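Local coordinates for protein fructose-1,6-bisphosphatase/inositol-1-monophosphatase (PDB 2P3N) that removes phosphate from inositol monophosphates and fructose 1,6-bisphosphate in a magnesium-dependent reaction, working as a homotetramer, at residues F130-L143 against A182-T194. Numbering follows the deposited sequence.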
ATOM      1  N   PHE A 130      -0.740  -3.033  15.997  1.00 32.71           N
ATOM      2  CA  PHE A 130      -1.051  -3.213  14.581  1.00 28.88           C
ATOM      3  C   PHE A 130      -0.258  -2.079  13.921  1.00 28.55           C
ATOM      4  O   PHE A 130      -0.563  -0.900  14.139  1.00 25.70           O
ATOM      5  CB  PHE A 130      -2.546  -2.981  14.354  1.00 24.79           C
ATOM      6  CG  PHE A 130      -3.057  -3.482  13.043  1.00 31.57           C
ATOM      7  CD1 PHE A 130      -2.294  -3.385  11.890  1.00 35.94           C
ATOM      8  CD2 PHE A 130      -4.322  -4.051  12.960  1.00 38.08           C
ATOM      9  CE1 PHE A 130      -2.776  -3.853  10.674  1.00 35.94           C
ATOM     10  CE2 PHE A 130      -4.815  -4.522  11.746  1.00 43.91           C
ATOM     11  CZ  PHE A 130      -4.036  -4.423  10.599  1.00 40.15           C
ATOM     12  N   ASN A 131       0.763  -2.434  13.140  1.00 28.25           N
ATOM     13  CA  ASN A 131       1.605  -1.453  12.453  1.00 26.08           C
ATOM     14  C   ASN A 131       1.990  -0.250  13.312  1.00 26.79           C
ATOM     15  O   ASN A 131       2.110   0.873  12.809  1.00 28.10           O
ATOM     16  CB  ASN A 131       0.941  -0.957  11.165  1.00 19.77           C
ATOM     17  CG  ASN A 131       0.846  -2.034  10.110  1.00 21.58           C
ATOM     18  OD1 ASN A 131       1.734  -2.868   9.979  1.00 26.77           O
ATOM     19  ND2 ASN A 131      -0.228  -2.014   9.343  1.00 23.91           N
ATOM     20  N   GLY A 132       2.173  -0.486  14.607  1.00 25.97           N
ATOM     21  CA  GLY A 132       2.587   0.584  15.490  1.00 26.96           C
ATOM     22  C   GLY A 132       1.550   1.117  16.443  1.00 28.53           C
ATOM     23  O   GLY A 132       1.893   1.655  17.487  1.00 30.40           O
ATOM     24  N   GLU A 133       0.279   0.983  16.100  1.00 31.29           N
ATOM     25  CA  GLU A 133      -0.757   1.500  16.978  1.00 32.23           C
ATOM     26  C   GLU A 133      -1.433   0.415  17.811  1.00 34.05           C
ATOM     27  O   GLU A 133      -1.489  -0.758  17.420  1.00 35.61           O
ATOM     28  CB  GLU A 133      -1.803   2.266  16.163  1.00 29.50           C
ATOM     29  CG  GLU A 133      -2.614   1.411  15.216  1.00 29.75           C
ATOM     30  CD  GLU A 133      -3.614   2.228  14.436  1.00 30.30           C
ATOM     31  OE1 GLU A 133      -3.167   3.069  13.620  1.00 27.17           O
ATOM     32  OE2 GLU A 133      -4.835   2.032  14.648  1.00 27.89           O
ATOM     33  N   ARG A 134      -1.958   0.822  18.961  1.00 32.69           N
ATOM     34  CA  ARG A 134      -2.619  -0.104  19.862  1.00 32.64           C
ATOM     35  C   ARG A 134      -3.903  -0.696  19.304  1.00 30.17           C
ATOM     36  O   ARG A 134      -4.663  -0.016  18.609  1.00 33.20           O
ATOM     37  CB  ARG A 134      -2.929   0.595  21.194  1.00 34.64           C
ATOM     38  CG  ARG A 134      -1.705   1.069  21.963  1.00 36.02           C
ATOM     39  CD  ARG A 134      -0.666  -0.035  22.039  1.00 43.50           C
ATOM     40  NE  ARG A 134      -1.245  -1.291  22.501  1.00 46.84           N
ATOM     41  CZ  ARG A 134      -1.556  -1.551  23.765  1.00 50.44           C
ATOM     42  NH1 ARG A 134      -1.334  -0.644  24.706  1.00 55.20           N
ATOM     43  NH2 ARG A 134      -2.113  -2.711  24.082  1.00 59.38           N
ATOM     44  N   ILE A 135      -4.122  -1.977  19.589  1.00 30.79           N
ATOM     45  CA  ILE A 135      -5.350  -2.656  19.191  1.00 35.67           C
ATOM     46  C   ILE A 135      -5.910  -3.355  20.436  1.00 37.24           C
ATOM     47  O   ILE A 135      -5.158  -3.734  21.345  1.00 38.31           O
ATOM     48  CB  ILE A 135      -5.145  -3.707  18.051  1.00 33.30           C
ATOM     49  CG1 ILE A 135      -4.018  -4.673  18.396  1.00 35.12           C
ATOM     50  CG2 ILE A 135      -4.897  -3.000  16.729  1.00 29.96           C
ATOM     51  CD1 ILE A 135      -3.877  -5.821  17.396  1.00 32.41           C
ATOM     52  N   ARG A 136      -7.233  -3.489  20.481  1.00 38.97           N
ATOM     53  CA  ARG A 136      -7.937  -4.129  21.595  1.00 41.80           C
ATOM     54  C   ARG A 136      -9.147  -4.827  20.999  1.00 42.77           C
ATOM     55  O   ARG A 136      -9.829  -4.271  20.129  1.00 44.23           O
ATOM     56  CB  ARG A 136      -8.405  -3.082  22.609  1.00 47.72           C
ATOM     57  CG  ARG A 136      -7.274  -2.286  23.221  1.00 56.46           C
ATOM     58  CD  ARG A 136      -7.771  -1.011  23.879  1.00 61.47           C
ATOM     59  NE  ARG A 136      -6.746   0.030  23.812  1.00 67.86           N
ATOM     60  CZ  ARG A 136      -6.345   0.613  22.681  1.00 70.19           C
ATOM     61  NH1 ARG A 136      -6.883   0.267  21.510  1.00 68.63           N
ATOM     62  NH2 ARG A 136      -5.392   1.538  22.718  1.00 72.85           N
ATOM     63  N   VAL A 137      -9.424  -6.041  21.455  1.00 41.55           N
ATOM     64  CA  VAL A 137     -10.552  -6.757  20.884  1.00 44.51           C
ATOM     65  C   VAL A 137     -11.870  -5.967  21.026  1.00 44.89           C
ATOM     66  O   VAL A 137     -11.981  -5.067  21.867  1.00 40.44           O
ATOM     67  CB  VAL A 137     -10.665  -8.181  21.477  1.00 42.67           C
ATOM     68  CG1 VAL A 137     -10.984  -8.114  22.957  1.00 40.40           C
ATOM     69  CG2 VAL A 137     -11.698  -8.977  20.679  1.00 44.18           C
ATOM     70  N   SER A 138     -12.847  -6.295  20.179  1.00 44.66           N
ATOM     71  CA  SER A 138     -14.132  -5.608  20.157  1.00 45.28           C
ATOM     72  C   SER A 138     -14.866  -5.622  21.479  1.00 49.09           C
ATOM     73  O   SER A 138     -14.583  -6.428  22.365  1.00 49.97           O
ATOM     74  CB  SER A 138     -15.052  -6.204  19.088  1.00 42.20           C
ATOM     75  OG  SER A 138     -15.633  -7.420  19.525  1.00 40.86           O
ATOM     76  N   GLU A 139     -15.821  -4.707  21.586  1.00 51.74           N
ATOM     77  CA  GLU A 139     -16.641  -4.558  22.778  1.00 55.62           C
ATOM     78  C   GLU A 139     -17.920  -5.386  22.643  1.00 58.45           C
ATOM     79  O   GLU A 139     -18.602  -5.662  23.631  1.00 58.44           O
ATOM     80  CB  GLU A 139     -16.998  -3.080  22.986  1.00 52.88           C
ATOM     81  CG  GLU A 139     -15.860  -2.206  23.507  1.00 56.53           C
ATOM     82  CD  GLU A 139     -16.286  -0.751  23.708  1.00 63.72           C
ATOM     83  OE1 GLU A 139     -15.518   0.017  24.331  1.00 70.37           O
ATOM     84  OE2 GLU A 139     -17.388  -0.376  23.239  1.00 65.28           O
ATOM     85  N   ASN A 140     -18.236  -5.783  21.416  1.00 55.95           N
ATOM     86  CA  ASN A 140     -19.427  -6.574  21.148  1.00 55.22           C
ATOM     87  C   ASN A 140     -19.684  -7.635  22.222  1.00 57.10           C
ATOM     88  O   ASN A 140     -18.794  -8.404  22.585  1.00 56.10           O
ATOM     89  CB  ASN A 140     -19.295  -7.222  19.771  1.00 58.39           C
ATOM     90  CG  ASN A 140     -19.140  -6.196  18.659  1.00 59.78           C
ATOM     91  OD1 ASN A 140     -18.906  -6.543  17.500  1.00 65.92           O
ATOM     92  ND2 ASN A 140     -19.277  -4.919  19.012  1.00 64.28           N
ATOM     93  N   ALA A 141     -20.909  -7.655  22.736  1.00 61.28           N
ATOM     94  CA  ALA A 141     -21.301  -8.614  23.768  1.00 66.50           C
ATOM     95  C   ALA A 141     -22.500  -9.461  23.329  1.00 68.96           C
ATOM     96  O   ALA A 141     -22.789 -10.500  23.926  1.00 71.48           O
ATOM     97  CB  ALA A 141     -21.629  -7.881  25.061  1.00 67.16           C
ATOM     98  N   SER A 142     -23.199  -9.007  22.293  1.00 68.31           N
ATOM     99  CA  SER A 142     -24.346  -9.734  21.768  1.00 66.70           C
ATOM    100  C   SER A 142     -23.934 -10.495  20.519  1.00 64.30           C
ATOM    101  O   SER A 142     -23.383  -9.926  19.583  1.00 61.27           O
ATOM    102  CB  SER A 142     -25.491  -8.784  21.419  1.00 66.88           C
ATOM    103  OG  SER A 142     -26.576  -9.497  20.845  1.00 64.77           O
ATOM    104  N   LEU A 143     -24.213 -11.786  20.508  1.00 67.42           N
ATOM    105  CA  LEU A 143     -23.860 -12.607  19.375  1.00 72.69           C
ATOM    106  C   LEU A 143     -24.533 -12.093  18.110  1.00 77.78           C
ATOM    107  O   LEU A 143     -24.043 -12.325  17.012  1.00 79.94           O
ATOM    108  CB  LEU A 143     -24.281 -14.051  19.630  1.00 71.86           C
ATOM    109  CG  LEU A 143     -23.334 -15.114  19.086  1.00 71.89           C
ATOM    110  CD1 LEU A 143     -22.058 -15.122  19.918  1.00 70.43           C
ATOM    111  CD2 LEU A 143     -24.006 -16.467  19.137  1.00 75.85           C
ATOM    112  N   ALA A 182      -5.412 -13.087  15.151  1.00 44.74           N
ATOM    113  CA  ALA A 182      -4.926 -11.715  15.327  1.00 39.76           C
ATOM    114  C   ALA A 182      -6.010 -10.685  15.034  1.00 36.07           C
ATOM    115  O   ALA A 182      -6.022  -9.604  15.621  1.00 35.02           O
ATOM    116  CB  ALA A 182      -3.727 -11.470  14.430  1.00 35.87           C
ATOM    117  N   TYR A 183      -6.916 -11.020  14.125  1.00 31.26           N
ATOM    118  CA  TYR A 183      -7.990 -10.112  13.792  1.00 32.00           C
ATOM    119  C   TYR A 183      -8.918  -9.897  14.980  1.00 35.27           C
ATOM    120  O   TYR A 183      -9.517  -8.832  15.107  1.00 37.52           O
ATOM    121  CB  TYR A 183      -8.776 -10.640  12.590  1.00 24.28           C
ATOM    122  CG  TYR A 183      -8.250 -10.149  11.256  1.00 24.94           C
ATOM    123  CD1 TYR A 183      -7.049  -9.428  11.173  1.00 26.16           C
ATOM    124  CD2 TYR A 183      -8.936 -10.417  10.076  1.00 22.07           C
ATOM    125  CE1 TYR A 183      -6.543  -8.988   9.939  1.00 24.79           C
ATOM    126  CE2 TYR A 183      -8.445  -9.987   8.843  1.00 22.30           C
ATOM    127  CZ  TYR A 183      -7.249  -9.276   8.780  1.00 27.16           C
ATOM    128  OH  TYR A 183      -6.754  -8.872   7.558  1.00 30.56           O
ATOM    129  N   VAL A 184      -9.046 -10.895  15.852  1.00 37.09           N
ATOM    130  CA  VAL A 184      -9.913 -10.728  17.014  1.00 40.45           C
ATOM    131  C   VAL A 184      -9.209  -9.774  17.968  1.00 40.46           C
ATOM    132  O   VAL A 184      -9.841  -8.939  18.617  1.00 41.60           O
ATOM    133  CB  VAL A 184     -10.210 -12.078  17.760  1.00 43.32           C
ATOM    134  CG1 VAL A 184     -10.440 -13.207  16.764  1.00 35.03           C
ATOM    135  CG2 VAL A 184      -9.095 -12.410  18.727  1.00 47.24           C
ATOM    136  N   GLY A 185      -7.890  -9.899  18.041  1.00 37.03           N
ATOM    137  CA  GLY A 185      -7.122  -9.033  18.912  1.00 34.51           C
ATOM    138  C   GLY A 185      -7.215  -7.589  18.459  1.00 35.23           C
ATOM    139  O   GLY A 185      -7.096  -6.682  19.272  1.00 36.13           O
ATOM    140  N   ALA A 186      -7.432  -7.377  17.160  1.00 38.93           N
ATOM    141  CA  ALA A 186      -7.531  -6.032  16.586  1.00 38.09           C
ATOM    142  C   ALA A 186      -8.968  -5.539  16.523  1.00 36.98           C
ATOM    143  O   ALA A 186      -9.229  -4.473  15.984  1.00 39.35           O
ATOM    144  CB  ALA A 186      -6.923  -6.009  15.186  1.00 34.91           C
ATOM    145  N   GLY A 187      -9.895  -6.324  17.064  1.00 38.65           N
ATOM    146  CA  GLY A 187     -11.299  -5.942  17.065  1.00 41.12           C
ATOM    147  C   GLY A 187     -12.053  -6.157  15.756  1.00 40.32           C
ATOM    148  O   GLY A 187     -13.254  -5.901  15.669  1.00 40.46           O
ATOM    149  N   ARG A 188     -11.358  -6.637  14.734  1.00 38.91           N
ATOM    150  CA  ARG A 188     -11.993  -6.859  13.450  1.00 36.57           C
ATOM    151  C   ARG A 188     -13.047  -7.957  13.494  1.00 37.97           C
ATOM    152  O   ARG A 188     -14.087  -7.839  12.845  1.00 37.46           O
ATOM    153  CB  ARG A 188     -10.930  -7.163  12.400  1.00 38.77           C
ATOM    154  CG  ARG A 188      -9.914  -6.042  12.268  1.00 33.46           C
ATOM    155  CD  ARG A 188      -9.110  -6.168  11.007  1.00 31.08           C
ATOM    156  NE  ARG A 188      -8.301  -4.981  10.796  1.00 27.24           N
ATOM    157  CZ  ARG A 188      -7.556  -4.779   9.718  1.00 31.39           C
ATOM    158  NH1 ARG A 188      -7.523  -5.696   8.759  1.00 30.58           N
ATOM    159  NH2 ARG A 188      -6.858  -3.657   9.600  1.00 28.19           N
ATOM    160  N   VAL A 189     -12.774  -9.035  14.226  1.00 38.07           N
ATOM    161  CA  VAL A 189     -13.750 -10.116  14.373  1.00 39.73           C
ATOM    162  C   VAL A 189     -14.026 -10.272  15.841  1.00 43.83           C
ATOM    163  O   VAL A 189     -13.274  -9.761  16.674  1.00 44.03           O
ATOM    164  CB  VAL A 189     -13.278 -11.485  13.843  1.00 40.59           C
ATOM    165  CG1 VAL A 189     -13.460 -11.539  12.339  1.00 42.87           C
ATOM    166  CG2 VAL A 189     -11.840 -11.752  14.259  1.00 35.62           C
ATOM    167  N   ASP A 190     -15.095 -10.994  16.161  1.00 45.83           N
ATOM    168  CA  ASP A 190     -15.487 -11.171  17.549  1.00 48.14           C
ATOM    169  C   ASP A 190     -14.978 -12.449  18.188  1.00 47.88           C
ATOM    170  O   ASP A 190     -14.730 -12.492  19.391  1.00 47.76           O
ATOM    171  CB  ASP A 190     -17.007 -11.048  17.646  1.00 47.10           C
ATOM    172  CG  ASP A 190     -17.496  -9.664  17.218  1.00 47.18           C
ATOM    173  OD1 ASP A 190     -17.122  -8.669  17.881  1.00 47.37           O
ATOM    174  OD2 ASP A 190     -18.236  -9.563  16.215  1.00 39.03           O
ATOM    175  N   PHE A 191     -14.805 -13.486  17.381  1.00 50.49           N
ATOM    176  CA  PHE A 191     -14.291 -14.744  17.894  1.00 53.87           C
ATOM    177  C   PHE A 191     -13.821 -15.643  16.764  1.00 56.75           C
ATOM    178  O   PHE A 191     -14.321 -15.560  15.637  1.00 58.75           O
ATOM    179  CB  PHE A 191     -15.348 -15.450  18.752  1.00 50.14           C
ATOM    180  CG  PHE A 191     -16.641 -15.722  18.033  1.00 43.14           C
ATOM    181  CD1 PHE A 191     -16.739 -16.759  17.112  1.00 41.21           C
ATOM    182  CD2 PHE A 191     -17.761 -14.930  18.271  1.00 40.45           C
ATOM    183  CE1 PHE A 191     -17.940 -17.006  16.431  1.00 40.69           C
ATOM    184  CE2 PHE A 191     -18.970 -15.164  17.597  1.00 40.27           C
ATOM    185  CZ  PHE A 191     -19.059 -16.202  16.676  1.00 42.27           C
ATOM    186  N   PHE A 192     -12.841 -16.488  17.079  1.00 57.01           N
ATOM    187  CA  PHE A 192     -12.262 -17.416  16.114  1.00 56.11           C
ATOM    188  C   PHE A 192     -12.076 -18.779  16.781  1.00 55.75           C
ATOM    189  O   PHE A 192     -11.568 -18.870  17.905  1.00 52.55           O
ATOM    190  CB  PHE A 192     -10.915 -16.859  15.605  1.00 53.96           C
ATOM    191  CG  PHE A 192     -10.193 -17.767  14.632  1.00 49.39           C
ATOM    192  CD1 PHE A 192     -10.833 -18.258  13.496  1.00 43.79           C
ATOM    193  CD2 PHE A 192      -8.868 -18.137  14.861  1.00 47.30           C
ATOM    194  CE1 PHE A 192     -10.160 -19.106  12.604  1.00 39.52           C
ATOM    195  CE2 PHE A 192      -8.194 -18.978  13.978  1.00 42.00           C
ATOM    196  CZ  PHE A 192      -8.840 -19.463  12.849  1.00 39.32           C
ATOM    197  N   VAL A 193     -12.497 -19.831  16.081  1.00 57.14           N
ATOM    198  CA  VAL A 193     -12.405 -21.197  16.588  1.00 57.42           C
ATOM    199  C   VAL A 193     -11.718 -22.148  15.605  1.00 56.95           C
ATOM    200  O   VAL A 193     -12.076 -22.194  14.424  1.00 56.29           O
ATOM    201  CB  VAL A 193     -13.810 -21.738  16.917  1.00 57.79           C
ATOM    202  CG1 VAL A 193     -14.442 -20.893  18.014  1.00 55.41           C
ATOM    203  CG2 VAL A 193     -14.684 -21.697  15.678  1.00 62.08           C
ATOM    204  N   THR A 194     -10.727 -22.896  16.098  1.00 58.98           N
ATOM    205  CA  THR A 194      -9.981 -23.848  15.272  1.00 61.33           C
ATOM    206  C   THR A 194     -10.082 -25.269  15.806  1.00 65.22           C
ATOM    207  O   THR A 194     -10.486 -25.494  16.948  1.00 65.62           O
ATOM    208  CB  THR A 194      -8.473 -23.510  15.174  1.00 58.75           C
ATOM    209  OG1 THR A 194      -7.874 -23.594  16.471  1.00 61.66           O
ATOM    210  CG2 THR A 194      -8.265 -22.126  14.616  1.00 61.06           C
TER
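Phe130 and Arg188 meet because Phe130 sets CG trans to its own backbone N (chi1 -164°), while Arg188 runs extended from CG to NE. CE2 of Phe130 then lies over one face of the guanidinium, offset toward its rim, and stands 3.1 Å from NH2 of Arg188. With the two planes 38° apart, the groups are tilted against each other, not stacked flat. The charge itself is met elsewhere: NH1 of Arg188 forms a salt bridge with Glu118 OE1 of strand 118-123, while the Tyr183 ring packs against the aliphatic CD. Ala186 CB reaches the Phe130 ring at its edge, 3.9 Å from CD2, and also touches Ile135, whose CD1 is 3.8 Å away. These contacts join the end of helix 177-185 to the chain leaving edge strand 133-134, which passes from the seven-stranded sheet toward the five-stranded one in this inositol monophosphatase fold. The helix closes in a Schellman motif: Gly187 has positive phi (79°), and two bonds run back into the last turn, Gly187 N to Val184 O and a weak one from Arg188 N to Tyr183 O. Gly187 CA lies 3.5 Å from Ser138 N. Farther along, Ser138 OG donates to Asp190 OD1 at 2.5 Å, approaching nearly along the carboxylate C-O bond. The other oxygen, OD2 of Asp190, accepts from Val147 N, so both carboxylate oxygens are engaged. Leu143 CD1, in a poorly ordered side chain, lies 3.9 Å from CE2 of Phe191.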